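Local atomic coordinates of glycosylation Associate Protein 3 (Streptococcus agalactiae serotype V, PDB entry 6OYC), a protein that probably takes part, in complex with its partner proteins, in the glycosylation and accessory Sec-dependent secretion of a streptococcal serine-rich surface protein. Residues 247-253 with 288-292; 167-171 with 231-237; 238-243 with 275-279; 178-182 with 311-315. One frame throughout, in Å; residues are numbered along the deposited sequence.

Contact 1: 247-253 with 288-292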
loop_
_atom_site.group_PDB
_atom_site.type_symbol
_atom_site.label_atom_id
_atom_site.label_comp_id
_atom_site.label_asym_id
_atom_site.label_seq_id
_atom_site.Cartn_x
_atom_site.Cartn_y
_atom_site.Cartn_z
ATOM N N ILE C 247 8.967 24.633 5.022
ATOM C CA ILE C 247 7.621 24.073 5.059
ATOM C C ILE C 247 7.315 23.545 6.461
ATOM O O ILE C 247 8.206 23.295 7.279
ATOM C CB ILE C 247 7.435 22.976 3.989
ATOM C CG1 ILE C 247 8.209 21.722 4.365
ATOM C CG2 ILE C 247 7.908 23.454 2.626
ATOM C CD1 ILE C 247 7.452 20.478 4.061
ATOM N N THR C 248 6.029 23.402 6.755
ATOM C CA THR C 248 5.573 22.768 7.982
ATOM C C THR C 248 4.884 21.459 7.626
ATOM O O THR C 248 4.057 21.410 6.704
ATOM C CB THR C 248 4.619 23.666 8.776
ATOM O OG1 THR C 248 5.283 24.886 9.118
ATOM C CG2 THR C 248 4.219 22.976 10.072
ATOM N N ALA C 249 5.249 20.403 8.333
ATOM C CA ALA C 249 4.616 19.106 8.180
ATOM C C ALA C 249 3.536 18.954 9.236
ATOM O O ALA C 249 3.746 19.293 10.405
ATOM C CB ALA C 249 5.641 17.975 8.310
ATOM N N TYR C 250 2.381 18.442 8.825
ATOM C CA TYR C 250 1.316 18.064 9.752
ATOM C C TYR C 250 1.058 16.572 9.585
ATOM O O TYR C 250 0.640 16.126 8.509
ATOM C CB TYR C 250 0.061 18.901 9.513
ATOM C CG TYR C 250 0.307 20.366 9.828
ATOM C CD1 TYR C 250 0.832 21.224 8.865
ATOM C CD2 TYR C 250 0.057 20.879 11.099
ATOM C CE1 TYR C 250 1.075 22.551 9.150
ATOM C CE2 TYR C 250 0.306 22.203 11.394
ATOM C CZ TYR C 250 0.812 23.030 10.415
ATOM O OH TYR C 250 1.050 24.346 10.698
ATOM N N ILE C 251 1.343 15.804 10.638
ATOM C CA ILE C 251 1.158 14.359 10.651
ATOM C C ILE C 251 0.298 13.978 11.848
ATOM O O ILE C 251 0.308 14.656 12.880
ATOM C CB ILE C 251 2.505 13.604 10.704
ATOM C CG1 ILE C 251 3.222 13.874 12.035
ATOM C CG2 ILE C 251 3.366 13.970 9.517
ATOM C CD1 ILE C 251 4.365 12.944 12.290
ATOM N N ASN C 252 -0.448 12.880 11.710
ATOM C CA ASN C 252 -1.290 12.384 12.793
ATOM C C ASN C 252 -0.696 11.178 13.526
ATOM O O ASN C 252 -1.423 10.495 14.255
ATOM C CB ASN C 252 -2.691 12.047 12.267
ATOM C CG ASN C 252 -2.685 10.902 11.279
ATOM O OD1 ASN C 252 -1.639 10.324 10.981
ATOM N ND2 ASN C 252 -3.866 10.559 10.766
ATOM N N ASP C 253 0.596 10.885 13.325
ATOM C CA ASP C 253 1.317 9.885 14.110
ATOM C C ASP C 253 0.819 8.455 13.862
ATOM O O ASP C 253 0.944 7.589 14.727
ATOM C CB ASP C 253 1.261 10.211 15.610
ATOM C CG ASP C 253 1.867 11.582 15.945
ATOM O OD1 ASP C 253 2.922 11.933 15.381
ATOM O OD2 ASP C 253 1.288 12.311 16.773
ATOM N N ASN C 288 9.724 21.875 12.712
ATOM C CA ASN C 288 8.743 22.083 11.648
ATOM C C ASN C 288 7.868 20.857 11.388
ATOM O O ASN C 288 7.193 20.799 10.352
ATOM C CB ASN C 288 9.417 22.531 10.340
ATOM C CG ASN C 288 10.494 21.576 9.863
ATOM O OD1 ASN C 288 11.103 20.848 10.647
ATOM N ND2 ASN C 288 10.746 21.593 8.560
ATOM N N VAL C 289 7.850 19.884 12.298
ATOM C CA VAL C 289 6.878 18.800 12.250
ATOM C C VAL C 289 5.886 19.014 13.381
ATOM O O VAL C 289 6.258 18.971 14.559
ATOM C CB VAL C 289 7.538 17.416 12.354
ATOM C CG1 VAL C 289 6.467 16.352 12.536
ATOM C CG2 VAL C 289 8.392 17.126 11.116
ATOM N N LYS C 290 4.629 19.243 13.021
ATOM C CA LYS C 290 3.535 19.357 13.970
ATOM C C LYS C 290 2.699 18.078 13.959
ATOM O O LYS C 290 2.585 17.395 12.936
ATOM C CB LYS C 290 2.652 20.561 13.622
ATOM C CG LYS C 290 3.393 21.911 13.617
ATOM C CD LYS C 290 4.150 22.156 14.923
ATOM C CE LYS C 290 5.131 23.335 14.805
ATOM N NZ LYS C 290 6.362 23.133 15.647
ATOM N N HIS C 291 2.090 17.770 15.098
ATOM C CA HIS C 291 1.338 16.534 15.292
ATOM C C HIS C 291 -0.111 16.847 15.633
ATOM O O HIS C 291 -0.380 17.639 16.537
ATOM C CB HIS C 291 1.961 15.705 16.411
ATOM C CG HIS C 291 3.440 15.546 16.279
ATOM N ND1 HIS C 291 4.028 14.359 15.890
ATOM C CD2 HIS C 291 4.450 16.425 16.474
ATOM C CE1 HIS C 291 5.339 14.514 15.862
ATOM N NE2 HIS C 291 5.620 15.760 16.204
ATOM N N TYR C 292 -1.040 16.215 14.933
ATOM C CA TYR C 292 -2.456 16.399 15.211
ATOM C C TYR C 292 -3.128 15.039 15.372
ATOM O O TYR C 292 -2.559 13.999 15.034
ATOM C CB TYR C 292 -3.133 17.205 14.096
ATOM C CG TYR C 292 -3.278 16.454 12.791
ATOM C CD1 TYR C 292 -2.197 16.318 11.911
ATOM C CD2 TYR C 292 -4.497 15.872 12.438
ATOM C CE1 TYR C 292 -2.341 15.629 10.711
ATOM C CE2 TYR C 292 -4.644 15.188 11.266
ATOM C CZ TYR C 292 -3.571 15.059 10.400
ATOM O OH TYR C 292 -3.744 14.358 9.217
HETATM O O HOH W 1 -3.784 10.795 15.349
#
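His-291 and Asp-253 meet at the C-terminal end of two neighbouring parallel strands: ND1 of His-291 donates to OD1 of Asp-253 over 2.7 Å, with a nearly straight N-H...O angle of 171°. The carboxylate oxygen lies in the imidazole plane and accepts on its syn lone pair. A bond this short and straight should hold the rotation of the ring, which Ile-251 flanks, running in the same direction. CD1 of Ile-251 also reaches CG1 of Val-289 at 4.0 Å, and Ala-249 lies on this same face, where helix 231-243 covers it. On the opposite face the Tyr-250 ring rests against Lys-290, CE2 of Tyr-250 lying 3.6 Å from CB of Lys-290, while the Lys-290 ammonium turns to the carbonyl of Pro-287. Tyr-292 takes the rarer first torsion that sets CG between the backbone N and carbonyl carbon (chi1 71°). This lays the ring against the Ile-251 to Asn-252 peptide, with CE1 of Tyr-292 3.3 Å from C of Ile-251. CB of Asn-252 sits over one face of the Tyr-292 ring, a CH-pi contact of 3.8 Å to the centroid, and the Tyr-292 hydroxyl bonds to the carbonyl of Ala-228. Four backbone hydrogen bonds join the two segments, from Ala-249 N to Asn-288 O at 2.8 Å through to Tyr-292 N to Ile-251 O. Neighbouring parallel strands joined through intervening helices form a beta-alpha-beta crossover, here at the edge of the five-stranded parallel sheet of an alpha/beta domain.

Contact 2: 167-171 with 231-237; sequences LLVEK and TQGNFAA
Glu-170 reaches across to the first turn of helix 231-243 in a parallel-sheet alpha/beta domain, where this helix packs against the sheet containing strand 163-168. OE1 of Glu-170 accepts the amide N-H of Gly-233 over 2.9 Å; the donor approaches on the syn side of the carboxylate, 20° out of its plane. The Glu-170 chain is bent at its second torsion (chi2 -63°), which swings the carboxylate over to the helix although the CB starts off alongside it. Because Gly-233 lacks a side chain, the acid can come close to the backbone. Such a carboxylate at the amino end of a helix would be favoured by the helix dipole. The other oxygen, OE2 of Glu-170, rests 3.4 Å from CB of Gln-232, whose side chain crosses Glu-170 at about a right angle, the carboxylate and amide planes standing 80° apart. The Gln-232 amide itself turns elsewhere, to the carbonyl of Leu-261. Two residues earlier, in the strand, Leu-168 directs its CB toward the helix, and only its CD2 branch makes the apolar contact. Fitted against the helix backbone and the small alanines of the next turn, CD2 of Leu-168 lies 3.6 Å from O of Gly-233 and 3.8 Å from CB of Ala-236.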
loop_
_atom_site.group_PDB
_atom_site.type_symbol
_atom_site.label_atom_id
_atom_site.label_comp_id
_atom_site.label_asym_id
_atom_site.label_seq_id
_atom_site.Cartn_x
_atom_site.Cartn_y
_atom_site.Cartn_z
ATOM N N LEU C 167 -1.914 18.012 0.469
ATOM C CA LEU C 167 -2.426 16.816 1.133
ATOM C C LEU C 167 -1.841 15.582 0.453
ATOM O O LEU C 167 -2.177 15.275 -0.697
ATOM C CB LEU C 167 -3.951 16.760 1.112
ATOM C CG LEU C 167 -4.437 15.504 1.837
ATOM C CD1 LEU C 167 -3.996 15.566 3.288
ATOM C CD2 LEU C 167 -5.941 15.350 1.749
ATOM N N LEU C 168 -0.981 14.875 1.176
ATOM C CA LEU C 168 -0.368 13.649 0.677
ATOM C C LEU C 168 -1.393 12.525 0.801
ATOM O O LEU C 168 -1.775 12.147 1.913
ATOM C CB LEU C 168 0.906 13.344 1.463
ATOM C CG LEU C 168 2.276 13.801 0.939
ATOM C CD1 LEU C 168 2.226 15.204 0.375
ATOM C CD2 LEU C 168 3.356 13.701 2.021
ATOM N N VAL C 169 -1.855 12.004 -0.329
ATOM C CA VAL C 169 -2.924 11.013 -0.362
ATOM C C VAL C 169 -2.283 9.636 -0.526
ATOM O O VAL C 169 -1.494 9.420 -1.456
ATOM C CB VAL C 169 -3.920 11.309 -1.498
ATOM C CG1 VAL C 169 -4.966 10.218 -1.595
ATOM C CG2 VAL C 169 -4.574 12.679 -1.299
ATOM N N GLU C 170 -2.593 8.713 0.392
ATOM C CA GLU C 170 -2.079 7.353 0.296
ATOM C C GLU C 170 -2.447 6.770 -1.061
ATOM O O GLU C 170 -3.553 6.987 -1.565
ATOM C CB GLU C 170 -2.639 6.467 1.421
ATOM C CG GLU C 170 -2.349 6.924 2.854
ATOM C CD GLU C 170 -0.858 6.950 3.198
ATOM O OE1 GLU C 170 -0.451 7.813 4.003
ATOM O OE2 GLU C 170 -0.086 6.114 2.669
ATOM N N LYS C 171 -1.492 6.053 -1.661
ATOM C CA LYS C 171 -1.658 5.568 -3.026
ATOM C C LYS C 171 -2.931 4.749 -3.167
ATOM O O LYS C 171 -3.703 4.933 -4.115
ATOM C CB LYS C 171 -0.436 4.744 -3.443
ATOM C CG LYS C 171 -0.474 4.241 -4.886
ATOM C CD LYS C 171 -0.579 2.725 -4.909
ATOM C CE LYS C 171 -0.698 2.182 -6.330
ATOM N NZ LYS C 171 -1.152 0.754 -6.337
ATOM N N THR C 231 0.395 6.039 6.968
ATOM C CA THR C 231 1.762 5.693 7.344
ATOM C C THR C 231 2.779 6.216 6.329
ATOM O O THR C 231 3.803 6.796 6.709
ATOM C CB THR C 231 1.896 4.171 7.542
ATOM O OG1 THR C 231 1.548 3.485 6.339
ATOM C CG2 THR C 231 0.968 3.679 8.650
ATOM N N GLN C 232 2.518 6.037 5.031
ATOM C CA GLN C 232 3.509 6.466 4.045
ATOM C C GLN C 232 3.521 7.984 3.871
ATOM O O GLN C 232 4.590 8.577 3.673
ATOM C CB GLN C 232 3.267 5.773 2.707
ATOM C CG GLN C 232 3.737 4.299 2.672
ATOM C CD GLN C 232 5.231 4.149 2.912
ATOM O OE1 GLN C 232 6.027 4.890 2.348
ATOM N NE2 GLN C 232 5.616 3.195 3.758
ATOM N N GLY C 233 2.349 8.628 3.945
ATOM C CA GLY C 233 2.315 10.082 3.893
ATOM C C GLY C 233 2.991 10.719 5.095
ATOM O O GLY C 233 3.753 11.680 4.957
ATOM N N ASN C 234 2.701 10.209 6.296
ATOM C CA ASN C 234 3.360 10.731 7.489
ATOM C C ASN C 234 4.869 10.586 7.369
ATOM O O ASN C 234 5.621 11.484 7.752
ATOM C CB ASN C 234 2.866 10.008 8.748
ATOM C CG ASN C 234 1.409 10.288 9.072
ATOM O OD1 ASN C 234 0.896 11.367 8.819
ATOM N ND2 ASN C 234 0.741 9.303 9.653
ATOM N N PHE C 235 5.327 9.455 6.833
ATOM C CA PHE C 235 6.759 9.239 6.658
ATOM C C PHE C 235 7.334 10.210 5.634
ATOM O O PHE C 235 8.345 10.870 5.891
ATOM C CB PHE C 235 7.007 7.796 6.236
ATOM C CG PHE C 235 8.446 7.386 6.268
ATOM C CD1 PHE C 235 9.247 7.696 7.353
ATOM C CD2 PHE C 235 8.988 6.649 5.226
ATOM C CE1 PHE C 235 10.578 7.307 7.385
ATOM C CE2 PHE C 235 10.313 6.244 5.256
ATOM C CZ PHE C 235 11.111 6.585 6.335
ATOM N N ALA C 236 6.697 10.306 4.464
ATOM C CA ALA C 236 7.126 11.272 3.461
ATOM C C ALA C 236 7.119 12.697 4.009
ATOM O O ALA C 236 8.077 13.452 3.797
ATOM C CB ALA C 236 6.237 11.168 2.222
ATOM N N ALA C 237 6.051 13.080 4.719
ATOM C CA ALA C 237 5.978 14.431 5.276
ATOM C C ALA C 237 7.164 14.723 6.187
ATOM O O ALA C 237 7.709 15.831 6.164
ATOM C CB ALA C 237 4.663 14.626 6.033
#

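Contact 3: 238-243 with 275-279; sequences LYYAKK and FLREV
Leu-238 and Val-279 meet where two helices of the alpha/beta domain cross almost perpendicularly: the axes of 238-243 and 275-279 pass 9.9 Å apart at 97°. The inner part is close-packed. CG1 of Val-279 sits 3.5 Å from CB of Leu-238, while its CG2 leans on the CB and CG of Lys-242, so the valine straddles one turn of the facing helix. Tyr-239 extends the apolar patch. With CG anti to the backbone N (chi1 166°), its ring swings towards the other helix, where CD1 of Tyr-239 touches CD2 of Leu-276 at 3.6 Å and CE1 of Tyr-239 meets CE1 of Phe-275 at the same separation. The Tyr-239 and Phe-275 side chains cross at about a right angle, and CD1 of the tyrosine lies at the edge of the Phe-275 ring, in its plane. The tyrosine hydroxyl leaves the interface to bond Glu-209 and a glycerol molecule.

Toward solvent the grip loosens. Lys-242 and Lys-243 are exposed, and their aliphatic carbons touch the end of the Phe-275 ring, CG of Lys-242 being 3.7 Å from CZ of Phe-275. A bend at the second torsion of Lys-242 (chi2 92°) carries its chain across toward Glu-278, whose own chain is bent in turn. The two side chains cross at about a right angle and form a salt bridge, Lys-242 NZ lying 3.1 Å from Glu-278 OE2, in which the hydrogen bond is weak.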
loop_
_atom_site.group_PDB
_atom_site.type_symbol
_atom_site.label_atom_id
_atom_site.label_comp_id
_atom_site.label_asym_id
_atom_site.label_seq_id
_atom_site.Cartn_x
_atom_site.Cartn_y
_atom_site.Cartn_z
ATOM N N LEU C 238 7.582 13.748 6.997
ATOM C CA LEU C 238 8.761 13.954 7.832
ATOM C C LEU C 238 9.989 14.204 6.973
ATOM O O LEU C 238 10.846 15.027 7.319
ATOM C CB LEU C 238 8.996 12.743 8.738
ATOM C CG LEU C 238 8.009 12.466 9.872
ATOM C CD1 LEU C 238 8.264 11.070 10.412
ATOM C CD2 LEU C 238 8.122 13.507 10.979
ATOM N N TYR C 239 10.090 13.494 5.846
ATOM C CA TYR C 239 11.257 13.603 4.982
ATOM C C TYR C 239 11.298 14.960 4.289
ATOM O O TYR C 239 12.345 15.618 4.236
ATOM C CB TYR C 239 11.240 12.471 3.954
ATOM C CG TYR C 239 12.210 12.671 2.818
ATOM C CD1 TYR C 239 13.520 12.204 2.904
ATOM C CD2 TYR C 239 11.820 13.326 1.659
ATOM C CE1 TYR C 239 14.415 12.382 1.859
ATOM C CE2 TYR C 239 12.703 13.516 0.617
ATOM C CZ TYR C 239 14.001 13.043 0.719
ATOM O OH TYR C 239 14.875 13.231 -0.332
ATOM N N TYR C 240 10.166 15.382 3.731
ATOM C CA TYR C 240 10.110 16.695 3.107
ATOM C C TYR C 240 10.460 17.798 4.111
ATOM O O TYR C 240 11.198 18.734 3.777
ATOM C CB TYR C 240 8.726 16.906 2.478
ATOM C CG TYR C 240 8.468 15.960 1.312
ATOM C CD1 TYR C 240 9.448 15.732 0.356
ATOM C CD2 TYR C 240 7.263 15.277 1.182
ATOM C CE1 TYR C 240 9.235 14.871 -0.702
ATOM C CE2 TYR C 240 7.040 14.413 0.114
ATOM C CZ TYR C 240 8.033 14.210 -0.820
ATOM O OH TYR C 240 7.853 13.353 -1.883
ATOM N N ALA C 241 9.984 17.677 5.360
ATOM C CA ALA C 241 10.266 18.705 6.356
ATOM C C ALA C 241 11.748 18.763 6.702
ATOM O O ALA C 241 12.263 19.838 7.023
ATOM C CB ALA C 241 9.443 18.481 7.622
ATOM N N LYS C 242 12.455 17.638 6.634
ATOM C CA LYS C 242 13.876 17.710 6.918
ATOM C C LYS C 242 14.640 18.329 5.754
ATOM O O LYS C 242 15.621 19.050 5.968
ATOM C CB LYS C 242 14.401 16.322 7.267
ATOM C CG LYS C 242 15.883 16.127 7.068
ATOM C CD LYS C 242 16.670 16.428 8.329
ATOM C CE LYS C 242 18.169 16.105 8.118
ATOM N NZ LYS C 242 19.018 16.306 9.344
ATOM N N LYS C 243 14.184 18.094 4.526
ATOM C CA LYS C 243 14.823 18.695 3.365
ATOM C C LYS C 243 14.470 20.169 3.187
ATOM O O LYS C 243 15.259 20.893 2.576
ATOM C CB LYS C 243 14.448 17.920 2.097
ATOM C CG LYS C 243 15.146 16.585 1.963
ATOM C CD LYS C 243 16.657 16.775 1.820
ATOM C CE LYS C 243 17.175 16.231 0.493
ATOM N NZ LYS C 243 18.244 17.093 -0.097
ATOM N N PHE C 275 20.027 8.091 6.566
ATOM C CA PHE C 275 19.433 9.423 6.516
ATOM C C PHE C 275 17.980 9.382 6.966
ATOM O O PHE C 275 17.527 10.244 7.729
ATOM C CB PHE C 275 19.538 10.010 5.111
ATOM C CG PHE C 275 18.874 11.351 4.974
ATOM C CD1 PHE C 275 17.568 11.454 4.531
ATOM C CD2 PHE C 275 19.555 12.513 5.295
ATOM C CE1 PHE C 275 16.947 12.702 4.412
ATOM C CE2 PHE C 275 18.945 13.759 5.173
ATOM C CZ PHE C 275 17.638 13.851 4.733
ATOM N N LEU C 276 17.231 8.381 6.503
ATOM C CA LEU C 276 15.824 8.303 6.876
ATOM C C LEU C 276 15.649 7.924 8.344
ATOM O O LEU C 276 14.684 8.362 8.977
ATOM C CB LEU C 276 15.090 7.322 5.962
ATOM C CG LEU C 276 14.949 7.777 4.504
ATOM C CD1 LEU C 276 14.440 6.644 3.608
ATOM C CD2 LEU C 276 14.033 8.986 4.416
ATOM N N ARG C 277 16.573 7.134 8.907
ATOM C CA ARG C 277 16.510 6.818 10.331
ATOM C C ARG C 277 16.669 8.072 11.174
ATOM O O ARG C 277 16.055 8.185 12.245
ATOM C CB ARG C 277 17.568 5.766 10.699
ATOM C CG ARG C 277 17.546 5.317 12.182
ATOM C CD ARG C 277 16.494 4.231 12.457
ATOM N NE ARG C 277 15.971 4.280 13.828
ATOM C CZ ARG C 277 15.216 3.327 14.383
ATOM N NH1 ARG C 277 14.893 2.246 13.686
ATOM N NH2 ARG C 277 14.778 3.450 15.636
ATOM N N GLU C 278 17.461 9.036 10.695
ATOM C CA GLU C 278 17.601 10.306 11.400
ATOM C C GLU C 278 16.287 11.080 11.384
ATOM O O GLU C 278 15.810 11.538 12.428
ATOM C CB GLU C 278 18.734 11.127 10.772
ATOM C CG GLU C 278 19.177 12.337 11.599
ATOM C CD GLU C 278 18.370 13.601 11.299
ATOM O OE1 GLU C 278 18.455 14.563 12.091
ATOM O OE2 GLU C 278 17.658 13.638 10.270
ATOM N N VAL C 279 15.705 11.253 10.198
ATOM C CA VAL C 279 14.346 11.749 10.025
ATOM C C VAL C 279 13.417 11.073 11.034
ATOM O O VAL C 279 12.648 11.743 11.736
ATOM C CB VAL C 279 13.879 11.509 8.573
ATOM C CG1 VAL C 279 12.384 11.778 8.407
ATOM C CG2 VAL C 279 14.716 12.347 7.586
#

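Contact 4: 178-182 with 311-315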
loop_
_atom_site.group_PDB
_atom_site.type_symbol
_atom_site.label_atom_id
_atom_site.label_comp_id
_atom_site.label_asym_id
_atom_site.label_seq_id
_atom_site.Cartn_x
_atom_site.Cartn_y
_atom_site.Cartn_z
ATOM N N ASN C 178 -13.229 8.887 -2.015
ATOM C CA ASN C 178 -14.618 8.840 -1.557
ATOM C C ASN C 178 -14.667 8.654 -0.042
ATOM O O ASN C 178 -15.364 7.774 0.469
ATOM C CB ASN C 178 -15.399 7.709 -2.243
ATOM C CG ASN C 178 -15.379 7.800 -3.764
ATOM O OD1 ASN C 178 -15.276 8.887 -4.337
ATOM N ND2 ASN C 178 -15.490 6.650 -4.422
ATOM N N LYS C 179 -13.912 9.486 0.711
ATOM C CA LYS C 179 -13.664 9.196 2.135
ATOM C C LYS C 179 -13.347 10.483 2.900
ATOM O O LYS C 179 -12.186 10.737 3.207
ATOM C CB LYS C 179 -12.495 8.215 2.308
ATOM C CG LYS C 179 -12.637 6.866 1.606
ATOM C CD LYS C 179 -11.298 6.128 1.404
ATOM C CE LYS C 179 -10.202 7.029 0.832
ATOM N NZ LYS C 179 -10.622 7.721 -0.426
ATOM N N ILE C 180 -14.376 11.272 3.238
ATOM C CA ILE C 180 -14.248 12.454 4.106
ATOM C C ILE C 180 -13.197 13.431 3.574
ATOM O O ILE C 180 -13.413 14.645 3.609
ATOM C CB ILE C 180 -13.961 12.085 5.591
ATOM C CG1 ILE C 180 -12.507 11.680 5.877
ATOM C CG2 ILE C 180 -14.902 10.978 6.064
ATOM C CD1 ILE C 180 -11.559 12.805 6.288
ATOM N N GLU C 181 -12.062 12.927 3.076
ATOM C CA GLU C 181 -10.976 13.720 2.496
ATOM C C GLU C 181 -11.301 14.046 1.044
ATOM O O GLU C 181 -10.432 13.971 0.160
ATOM C CB GLU C 181 -9.660 12.949 2.609
ATOM C CG GLU C 181 -9.673 11.610 1.875
ATOM C CD GLU C 181 -8.796 10.582 2.513
ATOM O OE1 GLU C 181 -9.071 9.376 2.327
ATOM O OE2 GLU C 181 -7.820 10.989 3.177
ATOM N N SER C 182 -12.572 14.330 0.745
ATOM C CA SER C 182 -13.073 14.308 -0.622
ATOM C C SER C 182 -12.970 15.688 -1.256
ATOM O O SER C 182 -13.559 16.643 -0.747
ATOM C CB SER C 182 -14.524 13.825 -0.657
ATOM O OG SER C 182 -15.122 14.039 -1.921
ATOM N N ASN C 311 -7.478 8.925 8.318
ATOM C CA ASN C 311 -8.059 9.985 7.498
ATOM C C ASN C 311 -9.168 10.713 8.246
ATOM O O ASN C 311 -9.322 11.934 8.113
ATOM C CB ASN C 311 -8.587 9.398 6.194
ATOM C CG ASN C 311 -9.817 8.548 6.400
ATOM O OD1 ASN C 311 -10.905 8.889 5.946
ATOM N ND2 ASN C 311 -9.655 7.441 7.106
ATOM N N GLU C 312 -9.931 9.987 9.066
ATOM C CA GLU C 312 -10.984 10.618 9.853
ATOM C C GLU C 312 -10.449 11.551 10.923
ATOM O O GLU C 312 -11.251 12.116 11.671
ATOM C CB GLU C 312 -11.876 9.545 10.484
ATOM C CG GLU C 312 -12.596 8.732 9.440
ATOM C CD GLU C 312 -13.329 7.543 10.021
ATOM O OE1 GLU C 312 -13.896 6.754 9.233
ATOM O OE2 GLU C 312 -13.336 7.390 11.263
ATOM N N HIS C 313 -9.131 11.716 11.029
ATOM C CA HIS C 313 -8.541 12.683 11.948
ATOM C C HIS C 313 -8.317 14.048 11.317
ATOM O O HIS C 313 -7.955 14.989 12.034
ATOM C CB HIS C 313 -7.183 12.200 12.475
ATOM C CG HIS C 313 -7.227 10.875 13.162
ATOM N ND1 HIS C 313 -6.098 10.275 13.674
ATOM C CD2 HIS C 313 -8.255 10.033 13.420
ATOM C CE1 HIS C 313 -6.430 9.119 14.219
ATOM N NE2 HIS C 313 -7.731 8.947 14.074
ATOM N N LEU C 314 -8.471 14.167 10.001
ATOM C CA LEU C 314 -8.134 15.424 9.344
ATOM C C LEU C 314 -8.861 16.650 9.909
ATOM O O LEU C 314 -8.251 17.733 9.909
ATOM C CB LEU C 314 -8.381 15.284 7.836
ATOM C CG LEU C 314 -7.301 14.495 7.103
ATOM C CD1 LEU C 314 -7.678 14.279 5.655
ATOM C CD2 LEU C 314 -5.981 15.228 7.228
ATOM N N PRO C 315 -10.105 16.569 10.398
ATOM C CA PRO C 315 -10.698 17.754 11.056
ATOM C C PRO C 315 -10.015 18.190 12.358
ATOM O O PRO C 315 -10.049 19.386 12.673
ATOM C CB PRO C 315 -12.153 17.331 11.289
ATOM C CG PRO C 315 -12.425 16.382 10.139
ATOM C CD PRO C 315 -11.142 15.600 9.982
#
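Ile-180, the residue most covered in this contact, lays its side chain across Asn-311 in the 3-10 segment that runs through 311-315. The terminal methyl CD1 of Ile-180 comes within 3.0 Å of Asn-311 O, a tight approach for a carbon, and also lies 4.2 Å from CD1 of Leu-314. Asn-311 O already accepts from Leu-314 N within its own segment, at 3.0 Å. Much of Ile-180 nevertheless remains exposed, so the methyl end is pressed to the protein while other parts face solvent. Asn-311 is next in coverage. Its CB is approached by the carboxylate of Glu-181, OE2 of Glu-181 lying 3.5 Å from CB of Asn-311, with the two side chains crossing at about a right angle. Glu-181 starts with CG between the backbone N and carbonyl carbon (chi1 61°) and is extended from there, which carries the carboxylate to Asn-311; CB of Glu-181 itself lies 3.9 Å from CD1 of Leu-314. OE1 of Glu-181 forms a salt bridge with NZ of Lys-179 in the same loop, at a rather long 3.6 Å. No hydrogen bond crosses between the segments. The two loops are therefore joined by van der Waals contact, and the charge of Glu-181 is probably balanced by the neighbouring lysine and not by segment 311-315.

Helix 231-243 is shared by contacts 2 and 3, whose centres lie 13 Å apart, and it also covers one face of contact 1. Two polar links tie these regions: Asn-234 ND2 of contact 2 to Asn-252 OD1 of contact 1 at 2.9 Å, and Asn-288 ND2 of contact 1 to Ala-241 O of contact 3 at 2.8 Å. Contact 4 lies farther off, about 25 Å from contact 3 between centres, but touches contact 1, where Tyr-292 OH packs 3.1 Å from Leu-314 CD2. Both contacts 1 and 3 are nested within the loop it closes. A glycerol, probably from the crystallisation liquor, lies about 3 Å from the Tyr-239 side chain of contact 3.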